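PDB 4MOZ: fructose-bisphosphate aldolase from Slackia heliotrinireducens, which belongs to the DeoC/LacD family of aldolases and folds as a TIM barrel, a closed ring of eight parallel strands surrounded by helices. Local coordinates for residues C[106-109]-C[110-113]; C[219-222]-C[223-226]; C[270-273]-C[274-278]. All coordinates share one frame; numbering follows the deposited sequence.

Contact 1: residues C[106-109]-C[110-113]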
loop_
_atom_site.group_PDB
_atom_site.type_symbol
_atom_site.label_atom_id
_atom_site.label_comp_id
_atom_site.label_asym_id
_atom_site.label_seq_id
_atom_site.Cartn_x
_atom_site.Cartn_y
_atom_site.Cartn_z
ATOM N N LYS C 106 -10.605 1.436 -16.865
ATOM C CA LYS C 106 -10.585 -0.020 -16.746
ATOM C C LYS C 106 -11.180 -0.613 -18.017
ATOM O O LYS C 106 -11.815 0.107 -18.791
ATOM C CB LYS C 106 -11.376 -0.479 -15.515
ATOM C CG LYS C 106 -12.877 -0.249 -15.598
ATOM C CD LYS C 106 -13.620 -1.125 -14.599
ATOM C CE LYS C 106 -15.122 -1.096 -14.836
ATOM N NZ LYS C 106 -15.528 -1.924 -16.006
ATOM N N THR C 107 -10.974 -1.909 -18.242
ATOM C CA THR C 107 -11.641 -2.594 -19.356
ATOM C C THR C 107 -12.972 -3.184 -18.883
ATOM O O THR C 107 -13.234 -3.246 -17.680
ATOM C CB THR C 107 -10.768 -3.698 -19.998
ATOM O OG1 THR C 107 -10.749 -4.862 -19.157
ATOM C CG2 THR C 107 -9.343 -3.197 -20.248
ATOM N N ASN C 108 -13.805 -3.599 -19.835
ATOM C CA ASN C 108 -15.088 -4.229 -19.533
ATOM C C ASN C 108 -15.030 -5.758 -19.606
ATOM O O ASN C 108 -16.063 -6.415 -19.748
ATOM C CB ASN C 108 -16.191 -3.690 -20.460
ATOM C CG ASN C 108 -15.930 -3.988 -21.932
ATOM O OD1 ASN C 108 -14.795 -4.241 -22.345
ATOM N ND2 ASN C 108 -16.986 -3.941 -22.737
ATOM N N LEU C 109 -13.825 -6.318 -19.515
ATOM C CA LEU C 109 -13.645 -7.771 -19.611
ATOM C C LEU C 109 -14.162 -8.507 -18.378
ATOM O O LEU C 109 -14.768 -9.572 -18.496
ATOM C CB LEU C 109 -12.181 -8.129 -19.885
ATOM C CG LEU C 109 -11.660 -7.801 -21.291
ATOM C CD1 LEU C 109 -10.140 -7.763 -21.311
ATOM C CD2 LEU C 109 -12.188 -8.785 -22.326
ATOM N N VAL C 110 -13.925 -7.936 -17.201
ATOM C CA VAL C 110 -14.423 -8.517 -15.968
ATOM C C VAL C 110 -15.811 -7.941 -15.729
ATOM O O VAL C 110 -15.956 -6.740 -15.506
ATOM C CB VAL C 110 -13.491 -8.220 -14.762
ATOM C CG1 VAL C 110 -14.076 -8.776 -13.466
ATOM C CG2 VAL C 110 -12.100 -8.788 -14.998
ATOM N N LYS C 111 -16.828 -8.793 -15.795
ATOM C CA LYS C 111 -18.205 -8.360 -15.558
ATOM C C LYS C 111 -18.498 -8.296 -14.064
ATOM O O LYS C 111 -17.858 -8.984 -13.274
ATOM C CB LYS C 111 -19.209 -9.287 -16.256
ATOM C CG LYS C 111 -18.922 -9.557 -17.730
ATOM C CD LYS C 111 -18.926 -8.286 -18.569
ATOM C CE LYS C 111 -18.614 -8.599 -20.026
ATOM N NZ LYS C 111 -18.551 -7.365 -20.855
ATOM N N THR C 112 -19.468 -7.463 -13.693
ATOM C CA THR C 112 -19.912 -7.292 -12.308
ATOM C C THR C 112 -20.202 -8.617 -11.602
ATOM O O THR C 112 -19.800 -8.811 -10.451
ATOM C CB THR C 112 -21.156 -6.381 -12.251
ATOM O OG1 THR C 112 -20.814 -5.101 -12.795
ATOM C CG2 THR C 112 -21.669 -6.203 -10.807
ATOM N N ALA C 113 -20.888 -9.520 -12.302
ATOM C CA ALA C 113 -21.217 -10.852 -11.776
ATOM C C ALA C 113 -19.984 -11.636 -11.311
ATOM O O ALA C 113 -20.072 -12.443 -10.382
ATOM C CB ALA C 113 -22.008 -11.651 -12.808
HETATM O O HOH W 1 -14.469 -4.359 -15.180
HETATM O O HOH W 2 -17.221 -4.573 -16.944
HETATM O O HOH W 3 -12.173 -5.872 -16.803
HETATM O O HOH W 4 -16.402 -11.442 -16.475
#
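From Asn108 to Lys111 the backbone makes a short irregular turn, with Leu109 alone in a helical conformation, Asn108 in the bridge region beside it and Val110 already extended; the CB atoms of Leu109 and Val110 both point away from the neighbouring half of the turn. Lys111 closes this turn from its far end: NZ donates to Asn108 O at 2.9 Å and meets it nearly head-on, with a C=O...N angle of 161°. With CG anti to the carbonyl carbon (chi1 -50°), a bend at chi2 (-60°) folds the lysine back over the turn and brings CE within 3.4 Å of Asn108 O. The loop follows strand 99-102 of the TIM barrel and leads on to helix 125-132, and it rests against the second subunit. There Thr107 OG1 is hydrogen-bonded to Glu152 of that subunit, while Leu109 and Val110 pack on its Gly148. Lys106 curls the opposite way along the chain, its NZ reaching Thr107 O (3.1 Å) from above the carbonyl plane and donating to water 1 (2.8 Å), which also lies beside Val110 O. Water 2 donates to Val110 O at 2.9 Å and takes a weak bond from Lys106 NZ. Water 3 spans the turn, giving a proton to Thr107 OG1 (2.9 Å) and accepting from Val110 N (2.7 Å). Lys111 N donates to water 4 at 2.8 Å.

Contact 2: residues C[219-222]-C[223-226]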
loop_
_atom_site.group_PDB
_atom_site.type_symbol
_atom_site.label_atom_id
_atom_site.label_comp_id
_atom_site.label_asym_id
_atom_site.label_seq_id
_atom_site.Cartn_x
_atom_site.Cartn_y
_atom_site.Cartn_z
ATOM N N ASP C 219 -44.833 8.749 -11.661
ATOM C CA ASP C 219 -44.994 10.135 -11.248
ATOM C C ASP C 219 -44.311 11.139 -12.189
ATOM O O ASP C 219 -44.882 12.192 -12.500
ATOM C CB ASP C 219 -44.458 10.302 -9.821
ATOM C CG ASP C 219 -45.094 11.469 -9.085
ATOM O OD1 ASP C 219 -46.339 11.584 -9.095
ATOM O OD2 ASP C 219 -44.346 12.267 -8.483
ATOM N N LYS C 220 -43.100 10.811 -12.640
ATOM C CA LYS C 220 -42.246 11.776 -13.342
ATOM C C LYS C 220 -41.559 11.225 -14.592
ATOM O O LYS C 220 -41.293 10.027 -14.688
ATOM C CB LYS C 220 -41.178 12.314 -12.388
ATOM C CG LYS C 220 -41.714 13.150 -11.238
ATOM C CD LYS C 220 -40.574 13.681 -10.385
ATOM C CE LYS C 220 -41.068 14.724 -9.397
ATOM N NZ LYS C 220 -39.933 15.374 -8.684
ATOM N N THR C 221 -41.269 12.114 -15.540
ATOM C CA THR C 221 -40.457 11.765 -16.705
ATOM C C THR C 221 -38.989 11.674 -16.289
ATOM O O THR C 221 -38.615 12.122 -15.197
ATOM C CB THR C 221 -40.574 12.801 -17.845
ATOM O OG1 THR C 221 -39.935 14.023 -17.457
ATOM C CG2 THR C 221 -42.034 13.075 -18.209
ATOM N N SER C 222 -38.162 11.107 -17.164
ATOM C CA SER C 222 -36.729 11.024 -16.923
ATOM C C SER C 222 -36.142 12.382 -16.538
ATOM O O SER C 222 -35.448 12.498 -15.527
ATOM C CB SER C 222 -36.006 10.474 -18.148
ATOM O OG SER C 222 -34.604 10.502 -17.940
ATOM N N ALA C 223 -36.446 13.400 -17.344
ATOM C CA ALA C 223 -35.912 14.746 -17.151
ATOM C C ALA C 223 -36.426 15.397 -15.871
ATOM O O ALA C 223 -35.709 16.170 -15.236
ATOM C CB ALA C 223 -36.217 15.622 -18.358
ATOM N N GLU C 224 -37.661 15.080 -15.493
ATOM C CA GLU C 224 -38.229 15.579 -14.242
ATOM C C GLU C 224 -37.537 14.958 -13.027
ATOM O O GLU C 224 -37.277 15.647 -12.039
ATOM C CB GLU C 224 -39.740 15.341 -14.196
ATOM C CG GLU C 224 -40.527 16.304 -15.073
ATOM C CD GLU C 224 -42.007 15.974 -15.146
ATOM O OE1 GLU C 224 -42.399 14.838 -14.796
ATOM O OE2 GLU C 224 -42.782 16.863 -15.564
ATOM N N ASN C 225 -37.236 13.662 -13.121
ATOM C CA ASN C 225 -36.460 12.951 -12.103
ATOM C C ASN C 225 -35.034 13.490 -11.961
ATOM O O ASN C 225 -34.506 13.579 -10.851
ATOM C CB ASN C 225 -36.444 11.446 -12.392
ATOM C CG ASN C 225 -37.681 10.732 -11.864
ATOM O OD1 ASN C 225 -38.200 11.073 -10.802
ATOM N ND2 ASN C 225 -38.146 9.724 -12.597
ATOM N N LEU C 226 -34.430 13.862 -13.090
ATOM C CA LEU C 226 -33.088 14.444 -13.118
ATOM C C LEU C 226 -32.987 15.783 -12.377
ATOM O O LEU C 226 -31.928 16.117 -11.842
ATOM C CB LEU C 226 -32.602 14.610 -14.564
ATOM C CG LEU C 226 -31.141 15.025 -14.790
ATOM C CD1 LEU C 226 -30.172 13.972 -14.265
ATOM C CD2 LEU C 226 -30.873 15.310 -16.260
#
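Over one face of the Asn225 amide lies Lys220, whose CB and CD each come to 3.6 Å from Asn225 OD1; Thr221 O stands over the same face, 3.7 Å from Asn225 CG. Residues earlier in the chain hold the amide nitrogen, Asn225 ND2 donating to Val215 O and Thr217 OG1, which fixes the rotation of the group. The Glu224 carboxylate has Thr221 on one face, with OG1 3.7 Å from Glu224 CD and the methyl CG2 alongside, while Lys220 CA sits beside OE1, close to the carboxylate plane. Glu224 OE1 accepts from Thr221 N at 3.0 Å, a straight bond (166°) that meets the oxygen on its anti side and 35° out of the carboxylate plane. In return Thr221 OG1 accepts from Glu224 N at 3.2 Å; chi1 of 70° tucks this hydroxyl between its own backbone N and carbonyl carbon, turned to the first helical turn. Below the cap the ordinary helix bonds begin, Asn225 N to Thr221 O (2.9 Å) and Leu226 N to Ser222 O (3.0 Å). Ser222 OG is hydrogen-bonded to Pro214 O, and Lys220 NZ lies away from the carboxylate, making a weak hydrogen bond to Tyr54 of the third subunit. Ala223 and Leu226 face helix 248-260, Leu226 also touching strand 237-240. The two reciprocal bonds between Thr221 and Glu224 make a capping box, here starting helix 222-232 after the loop that leaves strand 208-210 of the barrel.

Contact 3: residues C[270-273]-C[274-278]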
loop_
_atom_site.group_PDB
_atom_site.type_symbol
_atom_site.label_atom_id
_atom_site.label_comp_id
_atom_site.label_asym_id
_atom_site.label_seq_id
_atom_site.Cartn_x
_atom_site.Cartn_y
_atom_site.Cartn_z
ATOM N N GLY C 270 -20.114 10.547 -26.347
ATOM C CA GLY C 270 -18.981 9.781 -26.839
ATOM C C GLY C 270 -19.271 9.124 -28.169
ATOM O O GLY C 270 -19.177 9.765 -29.218
ATOM N N ARG C 271 -19.646 7.848 -28.121
ATOM C CA ARG C 271 -19.778 7.036 -29.333
ATOM C C ARG C 271 -20.829 7.527 -30.321
ATOM O O ARG C 271 -20.687 7.319 -31.526
ATOM C CB ARG C 271 -19.981 5.553 -28.995
ATOM C CG ARG C 271 -21.263 5.233 -28.254
ATOM C CD ARG C 271 -21.145 3.885 -27.572
ATOM N NE ARG C 271 -22.167 3.713 -26.546
ATOM C CZ ARG C 271 -22.179 2.730 -25.650
ATOM N NH1 ARG C 271 -23.157 2.667 -24.756
ATOM N NH2 ARG C 271 -21.216 1.811 -25.640
ATOM N N ASN C 272 -21.870 8.191 -29.823
ATOM C CA ASN C 272 -22.888 8.752 -30.703
ATOM C C ASN C 272 -22.280 9.735 -31.704
ATOM O O ASN C 272 -22.755 9.858 -32.832
ATOM C CB ASN C 272 -24.012 9.415 -29.907
ATOM C CG ASN C 272 -25.314 9.495 -30.692
ATOM O OD1 ASN C 272 -25.468 8.861 -31.739
ATOM N ND2 ASN C 272 -26.260 10.271 -30.187
ATOM N N ILE C 273 -21.216 10.415 -31.288
ATOM C CA ILE C 273 -20.468 11.281 -32.189
ATOM C C ILE C 273 -19.482 10.480 -33.048
ATOM O O ILE C 273 -19.598 10.464 -34.279
ATOM C CB ILE C 273 -19.712 12.391 -31.427
ATOM C CG1 ILE C 273 -20.696 13.370 -30.779
ATOM C CG2 ILE C 273 -18.765 13.124 -32.365
ATOM C CD1 ILE C 273 -20.074 14.264 -29.718
ATOM N N HIS C 274 -18.528 9.806 -32.401
ATOM C CA HIS C 274 -17.380 9.260 -33.124
ATOM C C HIS C 274 -17.637 8.058 -33.995
ATOM O O HIS C 274 -16.847 7.788 -34.891
ATOM C CB HIS C 274 -16.157 9.062 -32.218
ATOM C CG HIS C 274 -16.345 8.036 -31.120
ATOM N ND1 HIS C 274 -16.500 6.717 -31.370
ATOM C CD2 HIS C 274 -16.356 8.177 -29.731
ATOM C CE1 HIS C 274 -16.627 6.055 -30.207
ATOM N NE2 HIS C 274 -16.539 6.950 -29.203
ATOM N N GLN C 275 -18.745 7.349 -33.776
ATOM C CA GLN C 275 -19.117 6.223 -34.656
ATOM C C GLN C 275 -19.600 6.656 -36.051
ATOM O O GLN C 275 -19.747 5.823 -36.952
ATOM C CB GLN C 275 -20.148 5.313 -33.989
ATOM C CG GLN C 275 -19.576 4.529 -32.819
ATOM C CD GLN C 275 -20.595 3.653 -32.118
ATOM O OE1 GLN C 275 -21.793 3.725 -32.387
ATOM N NE2 GLN C 275 -20.116 2.819 -31.207
ATOM N N ARG C 276 -19.834 7.954 -36.223
ATOM C CA ARG C 276 -20.261 8.515 -37.501
ATOM C C ARG C 276 -19.052 8.934 -38.330
ATOM O O ARG C 276 -17.950 9.084 -37.797
ATOM C CB ARG C 276 -21.176 9.722 -37.269
ATOM C CG ARG C 276 -22.477 9.385 -36.564
ATOM C CD ARG C 276 -23.187 10.642 -36.091
ATOM N NE ARG C 276 -24.219 10.331 -35.106
ATOM C CZ ARG C 276 -25.498 10.088 -35.389
ATOM N NH1 ARG C 276 -26.343 9.812 -34.408
ATOM N NH2 ARG C 276 -25.936 10.123 -36.640
ATOM N N SER C 277 -19.265 9.125 -39.630
ATOM C CA SER C 277 -18.231 9.653 -40.521
ATOM C C SER C 277 -17.820 11.042 -40.056
ATOM O O SER C 277 -18.598 11.729 -39.394
ATOM C CB SER C 277 -18.747 9.721 -41.960
ATOM O OG SER C 277 -19.776 10.691 -42.085
ATOM N N LEU C 278 -16.605 11.454 -40.408
ATOM C CA LEU C 278 -16.053 12.733 -39.954
ATOM C C LEU C 278 -17.021 13.907 -40.161
ATOM O O LEU C 278 -17.284 14.662 -39.224
ATOM C CB LEU C 278 -14.685 13.005 -40.604
ATOM C CG LEU C 278 -13.929 14.293 -40.238
ATOM C CD1 LEU C 278 -13.685 14.414 -38.737
ATOM C CD2 LEU C 278 -12.616 14.389 -41.005
#
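Gly270 O is gripped by two backbone amides, Ile273 N at 3.0 Å and His274 N at 3.2 Å, as the N-cap residue of the short helix 271-274. Gln275 N continues the turn with a bond to Arg271 O (3.0 Å). One residue further the pattern shifts: Arg276 N goes to Ile273 O (3.2 Å), and Asn272 O is taken by the arginine side chain instead. Arg276 NE donates to Asn272 O at 2.7 Å, close to the guanidinium plane, while NH1 donates to Asn272 OD1 at 3.0 Å from above the amide carbonyl plane. The guanidinium thus holds Asn272 side-on through two nitrogens, one to the backbone oxygen and one to the side chain, with its plane turned 51° from the amide. Its remaining nitrogen, NH2, forms a salt bridge with Glu280. The His274 imidazole folds back under the start of the helix, its CG placed by chi1 of 64° between the backbone N and carbonyl carbon. There Arg271 CA makes a CH-pi contact over one ring face, 3.5 Å from the centroid and 21° off the normal. His274 ND1 is hydrogen-bonded to Asp62, and the ring also stacks with Phe53. Arg271 and Gln275 run side by side in the same direction, with Gln275 NE2 3.5 Å from Arg271 CB, and both end on Asp52: the guanidinium at its carboxylate, the amide at its backbone oxygen. The helix follows strand 266-269, and Ile273 packs against strand 37-41, helix 66-74 and helix 278-294, so that the helix following the last barrel strand lies against the first.

All three contacts lie in chain segments that follow barrel strands: contact 1 after the third strand, contact 2 after the sixth and contact 3 after the eighth. Contacts 1 and 3 are nearest to each other, about 8 Å between closest atoms and 24 Å between centres, and share a neighbour, since Asn108 and Arg271 both touch His48. Contact 2 is more remote, its nearest atoms about 15 Å from contact 3 and about 21 Å from contact 1. Contacts 1 and 2 reach different neighbouring subunits, whereas contact 3, about 15 Å from the chain centre, is touched by no other subunit.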